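Local coordinates for protein ferritin heavy chain (Trichoplusia ni, PDB 1Z6O) that stores iron as the heavy chain of a secreted insect ferritin, oxidising ferrous iron for deposition as ferric hydroxide within a shell of heavy and light chains, at residues R124-I127 with K128-D132. Residues are numbered along the deposited sequence; the frame is centred on the assembly and turned at random.
Sequences RNVI and KACED
The guanidinium of Arg124 meets Lys128 obliquely, with Lys128 NZ 4.1 Å from NH2, while a water sits at the guanidinium edge, in its plane. That water accepts from both cations, 3.1 Å from Arg124 NH2 and 3.2 Å from Lys128 NZ, and so bridges the two like charges from one side. The second flat group, the Asn125 amide, receives Lys128 NZ above its carbonyl plane, 45° out of it, in a 3.2 Å hydrogen bond to OD1. Lysine suits this place because its long chain runs back alongside Asn125 and bends only at its end (chi4 70°), which turns the ammonium toward the amide oxygen. The flat guanidinium of Arg124, with N-H groups in its plane, suits a place where it meets both a carbonyl and a ring of a second subunit: NH1 bonds to Asn137 O there, and Phe136 makes a cation-pi contact.

On the inner side of helix 105-132, Val126 CG1 packs 3.9 Å from Cys130 SG, one turn on, and Cys130 is joined to Cys21 by a disulfide. Branched Val126 and Ile127 both pack on Leu145 of helix 139-168; Val126 also meets Ser24 and Gln28 of helix 19-47, where small Ala129 lets Ser20 and Ser24 come close. Successive i to i+4 bonds, such as Glu131 N to Ile127 O at 2.8 Å, carry the helix through both segments.

The turn thus divides its chemistry: apolar groups and a disulfide tie it to helices 19-47 and 139-168 of the four-helix bundle, while water and an amide oxygen probably temper the repulsion between two cations at the subunit interface, where both, like Ile127, pack on Tyr139 of the second subunit.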
loop_
_atom_site.group_PDB
_atom_site.type_symbol
_atom_site.label_atom_id
_atom_site.label_comp_id
_atom_site.label_asym_id
_atom_site.label_seq_id
_atom_site.Cartn_x
_atom_site.Cartn_y
_atom_site.Cartn_z
ATOM N N ARG M 124 32.472 40.447 -23.585
ATOM C CA ARG M 124 31.863 41.527 -24.363
ATOM C C ARG M 124 32.752 41.834 -25.580
ATOM O O ARG M 124 32.248 42.178 -26.651
ATOM C CB ARG M 124 31.651 42.781 -23.483
ATOM C CG ARG M 124 30.483 42.628 -22.454
ATOM C CD ARG M 124 30.432 43.830 -21.485
ATOM N NE ARG M 124 30.533 45.055 -22.262
ATOM C CZ ARG M 124 29.520 45.630 -22.897
ATOM N NH1 ARG M 124 28.294 45.122 -22.818
ATOM N NH2 ARG M 124 29.755 46.648 -23.713
ATOM N N ASN M 125 34.069 41.708 -25.426
ATOM C CA ASN M 125 34.963 41.932 -26.565
ATOM C C ASN M 125 34.874 40.801 -27.591
ATOM O O ASN M 125 35.060 41.032 -28.782
ATOM C CB ASN M 125 36.410 42.124 -26.098
ATOM C CG ASN M 125 36.637 43.516 -25.535
ATOM O OD1 ASN M 125 36.069 44.489 -26.034
ATOM N ND2 ASN M 125 37.464 43.623 -24.506
ATOM N N VAL M 126 34.593 39.576 -27.146
ATOM C CA VAL M 126 34.419 38.470 -28.102
ATOM C C VAL M 126 33.128 38.764 -28.883
ATOM O O VAL M 126 33.055 38.594 -30.106
ATOM C CB VAL M 126 34.256 37.101 -27.387
ATOM C CG1 VAL M 126 34.014 35.989 -28.429
ATOM C CG2 VAL M 126 35.519 36.785 -26.557
ATOM N N ILE M 127 32.097 39.203 -28.164
ATOM C CA ILE M 127 30.827 39.534 -28.800
ATOM C C ILE M 127 31.048 40.616 -29.876
ATOM O O ILE M 127 30.553 40.498 -31.005
ATOM C CB ILE M 127 29.801 40.027 -27.739
ATOM C CG1 ILE M 127 29.288 38.818 -26.936
ATOM C CG2 ILE M 127 28.638 40.763 -28.415
ATOM C CD1 ILE M 127 28.511 39.212 -25.666
ATOM N N LYS M 128 31.796 41.661 -29.533
ATOM C CA LYS M 128 32.073 42.730 -30.503
ATOM C C LYS M 128 32.785 42.190 -31.740
ATOM O O LYS M 128 32.419 42.520 -32.871
ATOM C CB LYS M 128 32.955 43.829 -29.895
ATOM C CG LYS M 128 32.350 44.589 -28.754
ATOM C CD LYS M 128 33.239 45.774 -28.377
ATOM C CE LYS M 128 32.801 46.407 -27.058
ATOM N NZ LYS M 128 33.085 45.530 -25.883
ATOM N N ALA M 129 33.817 41.378 -31.532
ATOM C CA ALA M 129 34.553 40.814 -32.659
ATOM C C ALA M 129 33.658 39.946 -33.545
ATOM O O ALA M 129 33.742 39.999 -34.774
ATOM C CB ALA M 129 35.744 39.978 -32.157
ATOM N N CYS M 130 32.796 39.149 -32.919
ATOM C CA CYS M 130 31.926 38.244 -33.654
ATOM C C CYS M 130 30.761 38.938 -34.337
ATOM O O CYS M 130 30.286 38.487 -35.375
ATOM C CB CYS M 130 31.406 37.142 -32.712
ATOM S SG CYS M 130 32.763 36.072 -32.108
ATOM N N GLU M 131 30.300 40.034 -33.754
ATOM C CA GLU M 131 29.175 40.756 -34.329
ATOM C C GLU M 131 29.594 41.779 -35.377
ATOM O O GLU M 131 28.930 41.932 -36.395
ATOM C CB GLU M 131 28.401 41.507 -33.232
ATOM C CG GLU M 131 27.239 42.342 -33.773
ATOM C CD GLU M 131 26.266 42.783 -32.681
ATOM O OE1 GLU M 131 26.470 43.871 -32.100
ATOM O OE2 GLU M 131 25.300 42.031 -32.398
ATOM N N ASP M 132 30.704 42.464 -35.133
ATOM C CA ASP M 132 31.115 43.534 -36.030
ATOM C C ASP M 132 32.065 43.239 -37.171
ATOM O O ASP M 132 32.505 44.159 -37.847
ATOM C CB ASP M 132 31.646 44.706 -35.204
ATOM C CG ASP M 132 30.578 45.281 -34.272
ATOM O OD1 ASP M 132 29.403 45.376 -34.693
ATOM O OD2 ASP M 132 30.914 45.645 -33.131
HETATM O O HOH W 1 32.503 48.114 -24.135
#